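Local coordinates for protein lysyl oxidase (Pichia pastoris, PDB 1W7C) that probably oxidises primary amines, including lysine side chains, to aldehydes, using a copper ion and a topaquinone cofactor formed from one of its own tyrosines, at residues Gln30-Leu35 / Ala83-Tyr88; Asp34-Thr39 / Leu100-Leu105; Ile42-Lys47 / Glu388-Tyr393; Glu59-Asn64 / Ser117-Asn122. One frame throughout, in Å; residues are numbered along the deposited sequence.

Overall arrangement
The four contacts illustrate how one domain is built inward and joined outward. Contacts 1 and 2 share helix 26-39 and lay it on the neighbouring strands 82-89 and 96-103 of one antiparallel sheet; both are buried and purely apolar, their centres 5 Å apart. Contact 4 reaches the same sheet through strand 53-61 but is only partly buried: a sugar on N64 lies on an aromatic ring that a leucine meets at its edge; the salt bridge R84-E59 ties it to contact 1. Contact 3, also buried, lies at the margin of the sheet, where a loop after the helix meets a hairpin turn of the enzyme domain, and a carboxylate and waters replace much of the methyl packing.

Contact 1: Gln30-Leu35 / Ala83-Tyr88; sequences QEVLDL and ARTVVY
V32, on helix 26-39, spreads its two methyl groups over strand 82-89 and meets a different residue with each. CG1 of V32 approaches CG2 of T85 at 3.6 Å, the two side chains reaching toward each other tip to tip. The other branch, CG2 of V32, rests 4.0 Å from CB of A83. This division follows from the first torsion: with V32 CG1 anti to the backbone N (chi1 172°) and CG2 anti to the carbonyl carbon, the fork of the valine opens along the strand and spans the step from A83 to T85.

A83 and T85 project from the same face of the strand, while R84 between them points to the other, where its guanidinium group forms salt bridges with E59 and E99. T85 serves two neighbours in the conformer described here, one of two modelled: its methyl goes to the helix and its hydroxyl hydrogen-bonds to L100 O on strand 96-103. V32 also touches I58 and V102, so that this one valine sits across three adjacent strands of the antiparallel sheet in the N2 domain. L105 adds a further methyl, its CD2 lying 4.0 Å from V32 CG2.

No hydrogen bond crosses from helix to strand. Cohesion therefore comes from the fit of branched and small apolar groups, and the one polar side-chain atom at the interface, the threonine hydroxyl, is in this conformer satisfied within the sheet instead of by the helix.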
# COMPACT_ATOMS: atom_id res chain seq x y z
N GLN A 30 -6.87 42.20 -9.73
CA GLN A 30 -7.57 43.48 -9.75
C GLN A 30 -7.43 44.18 -11.09
O GLN A 30 -8.41 44.69 -11.63
CB GLN A 30 -7.04 44.39 -8.65
CG GLN A 30 -7.85 45.66 -8.47
CD GLN A 30 -9.25 45.41 -7.96
OE1 GLN A 30 -9.42 45.00 -6.83
NE2 GLN A 30 -10.26 45.68 -8.80
N GLU A 31 -6.22 44.18 -11.64
CA GLU A 31 -5.96 44.79 -12.96
C GLU A 31 -6.81 44.12 -14.04
O GLU A 31 -7.37 44.79 -14.93
CB GLU A 31 -4.48 44.66 -13.32
CG GLU A 31 -3.59 45.67 -12.64
CD GLU A 31 -2.29 45.90 -13.41
OE1 GLU A 31 -1.70 44.93 -13.90
OE2 GLU A 31 -1.88 47.07 -13.52
N VAL A 32 -6.91 42.79 -13.99
CA VAL A 32 -7.67 42.07 -14.99
C VAL A 32 -9.16 42.37 -14.84
O VAL A 32 -9.87 42.63 -15.82
CB VAL A 32 -7.39 40.55 -14.93
CG1 VAL A 32 -8.31 39.78 -15.84
CG2 VAL A 32 -5.95 40.27 -15.29
N LEU A 33 -9.66 42.34 -13.61
CA LEU A 33 -11.08 42.58 -13.38
C LEU A 33 -11.44 44.00 -13.83
O LEU A 33 -12.48 44.24 -14.44
CB LEU A 33 -11.41 42.36 -11.90
CG LEU A 33 -12.87 42.38 -11.45
CD1 LEU A 33 -13.68 41.34 -12.12
CD2 LEU A 33 -12.93 42.20 -9.96
N ASP A 34 -10.55 44.95 -13.54
CA ASP A 34 -10.75 46.35 -13.93
C ASP A 34 -10.84 46.47 -15.45
O ASP A 34 -11.69 47.19 -15.99
CB ASP A 34 -9.62 47.24 -13.40
CG ASP A 34 -9.69 47.49 -11.89
OD1 ASP A 34 -10.70 47.18 -11.20
OD2 ASP A 34 -8.73 48.03 -11.30
N LEU A 35 -9.97 45.74 -16.16
CA LEU A 35 -9.95 45.81 -17.63
C LEU A 35 -11.19 45.16 -18.22
O LEU A 35 -11.74 45.67 -19.20
CB LEU A 35 -8.68 45.17 -18.18
CG LEU A 35 -8.46 45.28 -19.70
CD1 LEU A 35 -8.46 46.72 -20.15
CD2 LEU A 35 -7.17 44.57 -20.09
N ALA A 83 -3.38 35.91 -17.87
CA ALA A 83 -4.53 35.36 -17.17
C ALA A 83 -5.48 34.64 -18.12
O ALA A 83 -5.74 35.09 -19.21
CB ALA A 83 -5.27 36.49 -16.46
N ARG A 84 -6.02 33.54 -17.62
CA ARG A 84 -7.24 32.92 -18.16
C ARG A 84 -8.40 33.50 -17.35
O ARG A 84 -8.36 33.52 -16.11
CB ARG A 84 -7.20 31.42 -17.93
CG ARG A 84 -8.54 30.70 -18.18
CD ARG A 84 -8.51 29.26 -17.81
NE ARG A 84 -9.80 28.62 -17.97
CZ ARG A 84 -10.47 28.01 -17.01
NH1 ARG A 84 -10.02 27.99 -15.75
NH2 ARG A 84 -11.66 27.43 -17.32
N THR A 85 -9.41 33.99 -18.05
CA THR A 85 -10.66 34.43 -17.41
C THR A 85 -11.82 33.71 -18.05
O THR A 85 -11.77 33.28 -19.19
CB THR A 85 -10.81 35.96 -17.56
OG1 THR A 85 -11.06 36.31 -18.94
CG2 THR A 85 -9.50 36.70 -17.18
N VAL A 86 -12.85 33.49 -17.26
CA VAL A 86 -14.09 32.92 -17.77
C VAL A 86 -15.18 33.92 -17.39
O VAL A 86 -15.34 34.27 -16.20
CB VAL A 86 -14.38 31.52 -17.20
CG1 VAL A 86 -15.64 30.95 -17.82
CG2 VAL A 86 -13.16 30.58 -17.40
N VAL A 87 -15.93 34.35 -18.42
CA VAL A 87 -16.93 35.40 -18.30
C VAL A 87 -18.22 34.82 -18.90
O VAL A 87 -18.22 34.26 -20.00
CB VAL A 87 -16.50 36.67 -19.05
CG1 VAL A 87 -17.57 37.76 -18.97
CG2 VAL A 87 -15.14 37.17 -18.55
N TYR A 88 -19.33 34.99 -18.19
CA TYR A 88 -20.63 34.69 -18.77
C TYR A 88 -21.12 35.90 -19.53
O TYR A 88 -21.15 37.00 -19.00
CB TYR A 88 -21.64 34.30 -17.70
CG TYR A 88 -22.98 34.03 -18.31
CD1 TYR A 88 -23.22 32.84 -19.01
CD2 TYR A 88 -24.00 34.99 -18.29
CE1 TYR A 88 -24.44 32.60 -19.61
CE2 TYR A 88 -25.21 34.73 -18.88
CZ TYR A 88 -25.42 33.55 -19.55
OH TYR A 88 -26.64 33.29 -20.13

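Contact 2: Asp34-Thr39 / Leu100-Leu105; sequences DLLHST and LKVGPL
L35 on helix 26-39 and V102 on strand 96-103 meet through extended first torsions: CG of the leucine lies opposite its own backbone N (chi1 -175°), and CG1 of the valine does the same (chi1 -177°). These torsions send both atoms toward the gap, and the leucine's second torsion (57°) turns L35 CD2 to within 3.9 Å of V102 CG1. The two side chains slide past each other in opposite directions, so the touch is alongside and not end-on.

The second branch of V102 faces the next residue of the helix. L36 does not aim its CB at the strand, but its end turns closer, leaving CD2 a looser 4.5 Å from V102 CG2. One valine is thus met by two successive leucines, one for each methyl. Beyond the pair, I113 of strand 112-115 touches both L35 and V102, whereas L36 also reaches V55 on strand 53-61; the last turns of the helix consequently lie across the antiparallel sheet of the N2 domain.

The carbonyl of L35 finds its partners within the helix. T39 OG1 donates to L35 O at 2.7 Å, from a direction tilted 34° out of the carbonyl plane, and adds to the weak bond this oxygen receives from T39 N.

The chemistry implies a division of tasks: aliphatic groups alone bind helix to strand, while a threonine hydroxyl helps to satisfy a carbonyl in the helix's final turn.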
# COMPACT_ATOMS: atom_id res chain seq x y z
N ASP A 34 -10.55 44.95 -13.54
CA ASP A 34 -10.75 46.35 -13.93
C ASP A 34 -10.84 46.47 -15.45
O ASP A 34 -11.69 47.19 -15.99
CB ASP A 34 -9.62 47.24 -13.40
CG ASP A 34 -9.69 47.49 -11.89
OD1 ASP A 34 -10.70 47.18 -11.20
OD2 ASP A 34 -8.73 48.03 -11.30
N LEU A 35 -9.97 45.74 -16.16
CA LEU A 35 -9.95 45.81 -17.63
C LEU A 35 -11.19 45.16 -18.22
O LEU A 35 -11.74 45.67 -19.20
CB LEU A 35 -8.68 45.17 -18.18
CG LEU A 35 -8.46 45.28 -19.70
CD1 LEU A 35 -8.46 46.72 -20.15
CD2 LEU A 35 -7.17 44.57 -20.09
N LEU A 36 -11.65 44.08 -17.62
CA LEU A 36 -12.88 43.45 -18.06
C LEU A 36 -14.05 44.43 -17.87
O LEU A 36 -14.88 44.55 -18.77
CB LEU A 36 -13.13 42.13 -17.31
CG LEU A 36 -12.18 41.00 -17.68
CD1 LEU A 36 -12.41 39.85 -16.74
CD2 LEU A 36 -12.39 40.51 -19.11
N HIS A 37 -14.07 45.13 -16.74
CA HIS A 37 -15.15 46.08 -16.46
C HIS A 37 -15.16 47.27 -17.43
O HIS A 37 -16.22 47.84 -17.70
CB HIS A 37 -15.09 46.59 -15.01
CG HIS A 37 -15.89 45.79 -14.04
ND1 HIS A 37 -17.22 46.03 -13.80
CD2 HIS A 37 -15.55 44.73 -13.26
CE1 HIS A 37 -17.67 45.18 -12.89
NE2 HIS A 37 -16.67 44.39 -12.54
N SER A 38 -13.98 47.66 -17.92
CA SER A 38 -13.90 48.80 -18.84
C SER A 38 -14.15 48.37 -20.30
O SER A 38 -14.49 49.17 -21.14
CB SER A 38 -12.57 49.55 -18.68
OG SER A 38 -11.48 48.79 -19.15
N THR A 39 -14.03 47.08 -20.58
CA THR A 39 -14.15 46.55 -21.93
C THR A 39 -15.58 46.08 -22.26
O THR A 39 -16.05 46.23 -23.39
CB THR A 39 -13.15 45.38 -22.10
OG1 THR A 39 -11.81 45.86 -21.89
CG2 THR A 39 -13.18 44.84 -23.53
N LEU A 100 -11.40 33.74 -22.01
CA LEU A 100 -10.66 34.83 -22.59
C LEU A 100 -9.28 34.91 -21.95
O LEU A 100 -9.13 34.76 -20.75
CB LEU A 100 -11.40 36.17 -22.35
CG LEU A 100 -12.85 36.24 -22.86
CD1 LEU A 100 -13.48 37.52 -22.33
CD2 LEU A 100 -12.94 36.18 -24.36
N LYS A 101 -8.27 35.14 -22.80
CA LYS A 101 -6.90 35.40 -22.37
C LYS A 101 -6.72 36.89 -22.20
O LYS A 101 -7.05 37.66 -23.11
CB LYS A 101 -5.91 34.86 -23.40
CG LYS A 101 -4.43 35.13 -23.10
CD LYS A 101 -3.56 34.48 -24.17
CE LYS A 101 -2.30 35.27 -24.48
NZ LYS A 101 -1.31 34.44 -25.25
N VAL A 102 -6.22 37.29 -21.03
CA VAL A 102 -5.91 38.70 -20.75
C VAL A 102 -4.43 38.79 -20.45
O VAL A 102 -3.95 38.21 -19.48
CB VAL A 102 -6.72 39.29 -19.59
CG1 VAL A 102 -6.39 40.77 -19.43
CG2 VAL A 102 -8.23 39.08 -19.81
N GLY A 103 -3.71 39.50 -21.29
CA GLY A 103 -2.29 39.67 -21.10
C GLY A 103 -1.60 40.33 -22.28
O GLY A 103 -2.24 40.64 -23.27
N PRO A 104 -0.30 40.57 -22.16
CA PRO A 104 0.48 40.26 -20.96
C PRO A 104 0.22 41.21 -19.80
O PRO A 104 -0.36 42.31 -19.97
CB PRO A 104 1.93 40.39 -21.44
CG PRO A 104 1.85 41.39 -22.56
CD PRO A 104 0.53 41.16 -23.23
N LEU A 105 0.65 40.79 -18.61
CA LEU A 105 0.52 41.54 -17.39
C LEU A 105 1.93 41.93 -16.91
O LEU A 105 2.90 41.21 -17.19
CB LEU A 105 -0.17 40.70 -16.32
CG LEU A 105 -1.53 40.11 -16.67
CD1 LEU A 105 -2.08 39.25 -15.53
CD2 LEU A 105 -2.51 41.23 -17.01

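Contact 3: Ile42-Lys47 / Glu388-Tyr393; sequences ITEVTK and EYDEFY
An interdomain contact, part polar and part apolar, joins V45 to D390 and Y389: a short 3-10 turn in the loop after helix 26-39 of the N2 domain meets the type I' turn of a beta hairpin in the enzyme domain. Strands 380-388 and 391-405 form that hairpin, and Y389 and D390 occupy its corner with positive phi angles.

The carboxylate of D390 carries the polar half. V45 N donates to D390 OD1 at 3.0 Å, almost straight (172°), approaching the oxygen nearly in line with its C-O bond. One water donates to D390 OD2 and to T43 O, both at 2.9 Å; a second donates to D390 OD1 and accepts from T46 N. Both carboxylate oxygens are thus tied, directly or through water, to the loop backbone. With D390 exchanged for an alanine, V45 N is likely to lose its acceptor and each water one of its anchors.

The apolar half is V45 against Y389, whose hydroxyl is bonded to R136 N. V45 CG1 lies 3.8 Å from Y389 CD1, while V45 CG2 sits at the edge of the ring, in its plane, and also packs 3.5 Å from D390 OD1.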
# COMPACT_ATOMS: atom_id res chain seq x y z
N ILE A 42 -20.14 44.71 -17.40
CA ILE A 42 -20.09 43.65 -16.40
C ILE A 42 -20.99 44.02 -15.23
O ILE A 42 -20.88 45.11 -14.66
CB ILE A 42 -18.62 43.44 -15.91
CG1 ILE A 42 -17.68 43.05 -17.06
CG2 ILE A 42 -18.56 42.45 -14.75
CD1 ILE A 42 -18.06 41.77 -17.78
N THR A 43 -21.87 43.08 -14.88
CA THR A 43 -22.75 43.18 -13.73
C THR A 43 -22.14 42.41 -12.56
O THR A 43 -21.55 41.32 -12.76
CB THR A 43 -24.12 42.58 -14.11
OG1 THR A 43 -24.68 43.33 -15.20
CG2 THR A 43 -25.13 42.68 -12.96
N GLU A 44 -22.25 42.95 -11.35
CA GLU A 44 -21.85 42.22 -10.14
C GLU A 44 -22.68 40.96 -10.03
O GLU A 44 -23.88 40.97 -10.30
CB GLU A 44 -22.08 43.08 -8.89
CG GLU A 44 -21.19 44.30 -8.80
CD GLU A 44 -21.68 45.29 -7.75
OE1 GLU A 44 -22.48 46.19 -8.10
OE2 GLU A 44 -21.29 45.15 -6.58
N VAL A 45 -22.04 39.87 -9.60
CA VAL A 45 -22.67 38.57 -9.55
C VAL A 45 -23.93 38.61 -8.68
O VAL A 45 -24.92 37.94 -9.00
CB VAL A 45 -21.66 37.53 -9.05
CG1 VAL A 45 -22.35 36.20 -8.79
CG2 VAL A 45 -20.49 37.37 -10.10
N THR A 46 -23.90 39.40 -7.61
CA THR A 46 -25.06 39.52 -6.72
C THR A 46 -26.29 40.20 -7.36
O THR A 46 -27.38 40.12 -6.81
CB THR A 46 -24.68 40.23 -5.39
OG1 THR A 46 -23.95 41.44 -5.65
CG2 THR A 46 -23.73 39.36 -4.55
N LYS A 47 -26.10 40.83 -8.52
CA LYS A 47 -27.19 41.48 -9.24
C LYS A 47 -27.48 40.85 -10.60
O LYS A 47 -28.32 41.32 -11.34
CB LYS A 47 -26.84 42.97 -9.43
CG LYS A 47 -26.63 43.73 -8.11
CD LYS A 47 -26.17 45.15 -8.34
CE LYS A 47 -25.94 45.90 -7.02
NZ LYS A 47 -25.26 47.21 -7.25
N GLU A 388 -13.09 33.98 -7.27
CA GLU A 388 -14.38 33.56 -7.86
C GLU A 388 -15.42 34.63 -7.62
O GLU A 388 -15.53 35.14 -6.52
CB GLU A 388 -14.90 32.25 -7.27
CG GLU A 388 -13.91 31.11 -7.33
CD GLU A 388 -14.56 29.78 -7.01
OE1 GLU A 388 -15.18 29.16 -7.94
OE2 GLU A 388 -14.42 29.35 -5.83
N TYR A 389 -16.19 34.95 -8.65
CA TYR A 389 -17.41 35.76 -8.50
C TYR A 389 -17.14 37.00 -7.67
O TYR A 389 -17.75 37.21 -6.59
CB TYR A 389 -18.51 34.98 -7.82
CG TYR A 389 -18.91 33.67 -8.44
CD1 TYR A 389 -19.70 33.63 -9.59
CD2 TYR A 389 -18.57 32.48 -7.84
CE1 TYR A 389 -20.10 32.42 -10.13
CE2 TYR A 389 -18.95 31.27 -8.37
CZ TYR A 389 -19.72 31.24 -9.51
OH TYR A 389 -20.10 30.03 -10.01
N ASP A 390 -16.22 37.80 -8.15
CA ASP A 390 -15.96 39.14 -7.63
C ASP A 390 -15.12 39.20 -6.34
O ASP A 390 -14.84 40.29 -5.87
CB ASP A 390 -17.27 39.92 -7.44
CG ASP A 390 -18.03 40.16 -8.76
OD1 ASP A 390 -19.28 40.38 -8.69
OD2 ASP A 390 -17.48 40.15 -9.89
N GLU A 391 -14.69 38.06 -5.79
CA GLU A 391 -13.94 38.04 -4.55
C GLU A 391 -12.62 37.24 -4.65
O GLU A 391 -12.56 36.17 -5.25
CB GLU A 391 -14.81 37.52 -3.41
CG GLU A 391 -16.01 38.43 -3.14
CD GLU A 391 -16.92 37.89 -2.07
OE1 GLU A 391 -17.53 36.82 -2.31
OE2 GLU A 391 -17.03 38.52 -1.00
N PHE A 392 -11.56 37.85 -4.13
CA PHE A 392 -10.28 37.20 -3.94
C PHE A 392 -10.29 36.51 -2.59
O PHE A 392 -10.58 37.13 -1.58
CB PHE A 392 -9.17 38.26 -4.04
CG PHE A 392 -7.75 37.71 -3.96
CD1 PHE A 392 -7.11 37.57 -2.73
CD2 PHE A 392 -7.05 37.39 -5.11
CE1 PHE A 392 -5.78 37.11 -2.66
CE2 PHE A 392 -5.74 36.92 -5.05
CZ PHE A 392 -5.10 36.79 -3.82
N TYR A 393 -9.99 35.21 -2.59
CA TYR A 393 -10.01 34.37 -1.38
C TYR A 393 -8.56 34.04 -0.98
O TYR A 393 -7.82 33.43 -1.76
CB TYR A 393 -10.75 33.05 -1.65
CG TYR A 393 -12.24 33.14 -1.90
CD1 TYR A 393 -12.74 33.65 -3.10
CD2 TYR A 393 -13.15 32.67 -0.97
CE1 TYR A 393 -14.09 33.70 -3.34
CE2 TYR A 393 -14.50 32.72 -1.20
CZ TYR A 393 -14.97 33.25 -2.39
OH TYR A 393 -16.31 33.32 -2.64
O HOH W 1 -18.99 40.12 -12.37
O HOH W 2 -20.85 40.14 -6.61

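Contact 4: Glu59-Asn64 / Ser117-Asn122; sequences ETLKPN and SFYNTN. With NAG (2-acetamido-2-deoxy-beta-D-glucopyranose), chain B.
A glycosylation site brings N64 and F118 together: the asparagine carries an N-acetylglucosamine, its ND2 bonded to the sugar's C1 at 1.4 Å, and the sugar lies against the phenylalanine ring. C5 of the sugar stands 3.6 Å above one face of that ring, offset toward its rim, while the sugar's O4 comes to 3.5 Å from F118 CB. On the opposite face Y119 presents an edge, its CD2 over the F118 ring centre at 3.9 Å. F118 is therefore sandwiched between carbohydrate and protein.

L61 completes the cluster from the side. Its CD2 meets the edge of the F118 ring at CE2, 4.3 Å away, and its CD1 lies 4.0 Å from Y119 CE2; a chi1 of 180° swings CG away from the backbone N toward the rings, and the fork then gives one methyl to each. Without the ring, as with an alanine here, the sugar is likely to lose the flat surface beneath C5, and L61 CD2 and the edge of Y119 a neighbour. The hydroxyl of Y119 is bonded to E99 on strand 96-103.

In the fold, L61 comes from strand 53-61, which pairs with strand 82-89, and N64 stands just before helix 65-73, its backbone N bonded to E67 OE2. The two aromatic residues come from a type I turn in the loop linking strands 112-115 and 126-128.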
# COMPACT_ATOMS: atom_id res chain seq x y z
N GLU A 59 -7.53 33.57 -13.39
CA GLU A 59 -6.40 32.80 -12.87
C GLU A 59 -5.21 32.83 -13.82
O GLU A 59 -5.31 33.24 -14.97
CB GLU A 59 -6.80 31.36 -12.58
CG GLU A 59 -7.10 30.56 -13.82
CD GLU A 59 -7.11 29.05 -13.61
OE1 GLU A 59 -6.81 28.58 -12.49
OE2 GLU A 59 -7.41 28.36 -14.61
N THR A 60 -4.07 32.34 -13.32
CA THR A 60 -2.88 32.23 -14.16
C THR A 60 -3.10 31.28 -15.32
O THR A 60 -3.56 30.16 -15.12
CB THR A 60 -1.73 31.75 -13.33
OG1 THR A 60 -1.46 32.72 -12.31
CG2 THR A 60 -0.45 31.62 -14.17
N LEU A 61 -2.78 31.74 -16.53
CA LEU A 61 -2.64 30.86 -17.68
C LEU A 61 -1.17 30.45 -17.70
O LEU A 61 -0.30 31.27 -18.02
CB LEU A 61 -3.04 31.58 -18.97
CG LEU A 61 -2.92 30.76 -20.23
CD1 LEU A 61 -3.88 29.58 -20.24
CD2 LEU A 61 -3.19 31.65 -21.44
N LYS A 62 -0.89 29.21 -17.33
CA LYS A 62 0.49 28.79 -17.08
C LYS A 62 1.30 28.82 -18.39
O LYS A 62 0.77 28.64 -19.48
CB LYS A 62 0.55 27.41 -16.45
CG LYS A 62 0.08 27.42 -14.98
CD LYS A 62 0.18 26.06 -14.39
CE LYS A 62 -0.37 26.03 -12.99
NZ LYS A 62 -1.87 26.14 -12.97
N PRO A 63 2.61 29.05 -18.28
CA PRO A 63 3.45 29.05 -19.48
C PRO A 63 3.45 27.72 -20.23
O PRO A 63 3.20 26.69 -19.67
CB PRO A 63 4.83 29.38 -18.92
CG PRO A 63 4.58 30.17 -17.68
CD PRO A 63 3.37 29.42 -17.08
N ASN A 64 3.74 27.82 -21.51
CA ASN A 64 3.96 26.65 -22.31
C ASN A 64 5.32 26.03 -21.96
O ASN A 64 6.19 26.69 -21.43
CB ASN A 64 3.88 27.01 -23.77
CG ASN A 64 2.47 27.22 -24.26
OD1 ASN A 64 1.49 26.77 -23.65
ND2 ASN A 64 2.38 27.95 -25.37
N SER A 117 -8.88 29.20 -26.36
CA SER A 117 -9.37 27.87 -26.64
C SER A 117 -8.31 26.82 -26.97
O SER A 117 -8.67 25.67 -27.24
CB SER A 117 -10.36 27.90 -27.81
OG SER A 117 -9.71 28.28 -29.00
N PHE A 118 -7.02 27.17 -26.90
CA PHE A 118 -6.02 26.26 -27.46
C PHE A 118 -6.00 24.89 -26.74
O PHE A 118 -5.61 23.90 -27.34
CB PHE A 118 -4.63 26.90 -27.55
CG PHE A 118 -3.93 27.14 -26.21
CD1 PHE A 118 -3.26 26.09 -25.60
CD2 PHE A 118 -3.88 28.40 -25.61
CE1 PHE A 118 -2.59 26.27 -24.41
CE2 PHE A 118 -3.21 28.58 -24.40
CZ PHE A 118 -2.56 27.52 -23.81
N TYR A 119 -6.30 24.88 -25.45
CA TYR A 119 -6.28 23.65 -24.64
C TYR A 119 -7.61 22.90 -24.67
O TYR A 119 -7.73 21.85 -24.04
CB TYR A 119 -5.86 23.94 -23.18
CG TYR A 119 -6.64 25.07 -22.58
CD1 TYR A 119 -7.99 24.92 -22.24
CD2 TYR A 119 -6.05 26.31 -22.41
CE1 TYR A 119 -8.73 25.99 -21.73
CE2 TYR A 119 -6.76 27.37 -21.95
CZ TYR A 119 -8.11 27.22 -21.60
OH TYR A 119 -8.81 28.31 -21.07
N ASN A 120 -8.62 23.45 -25.36
CA ASN A 120 -9.89 22.78 -25.54
C ASN A 120 -9.86 21.98 -26.81
O ASN A 120 -9.69 22.55 -27.90
CB ASN A 120 -11.03 23.79 -25.58
CG ASN A 120 -11.27 24.44 -24.23
OD1 ASN A 120 -10.99 23.83 -23.19
ND2 ASN A 120 -11.78 25.69 -24.23
N THR A 121 -10.00 20.66 -26.70
CA THR A 121 -9.95 19.82 -27.86
C THR A 121 -11.08 20.09 -28.84
O THR A 121 -10.95 19.81 -30.02
CB THR A 121 -9.97 18.33 -27.49
OG1 THR A 121 -11.18 18.02 -26.80
CG2 THR A 121 -8.82 17.92 -26.60
N ASN A 122 -12.17 20.67 -28.36
CA ASN A 122 -13.31 20.94 -29.23
C ASN A 122 -13.18 22.25 -30.00
O ASN A 122 -14.05 22.59 -30.79
CB ASN A 122 -14.63 20.86 -28.44
CG ASN A 122 -14.95 22.12 -27.63
OD1 ASN A 122 -14.13 23.02 -27.51
ND2 ASN A 122 -16.14 22.16 -27.06
C1 NAG B . 1.07 28.03 -25.96
C2 NAG B . 1.00 29.45 -26.57
C3 NAG B . -0.25 29.71 -27.44
C4 NAG B . -0.51 28.52 -28.37
C5 NAG B . -0.40 27.23 -27.56
C6 NAG B . -0.66 25.99 -28.37
C7 NAG B . 2.04 31.34 -25.42
C8 NAG B . 2.03 32.26 -24.24
N2 NAG B . 1.07 30.43 -25.48
O3 NAG B . -0.08 30.91 -28.17
O4 NAG B . -1.83 28.53 -28.89
O5 NAG B . 0.88 27.08 -26.98
O6 NAG B . 0.39 25.88 -29.30
O7 NAG B . 2.91 31.45 -26.28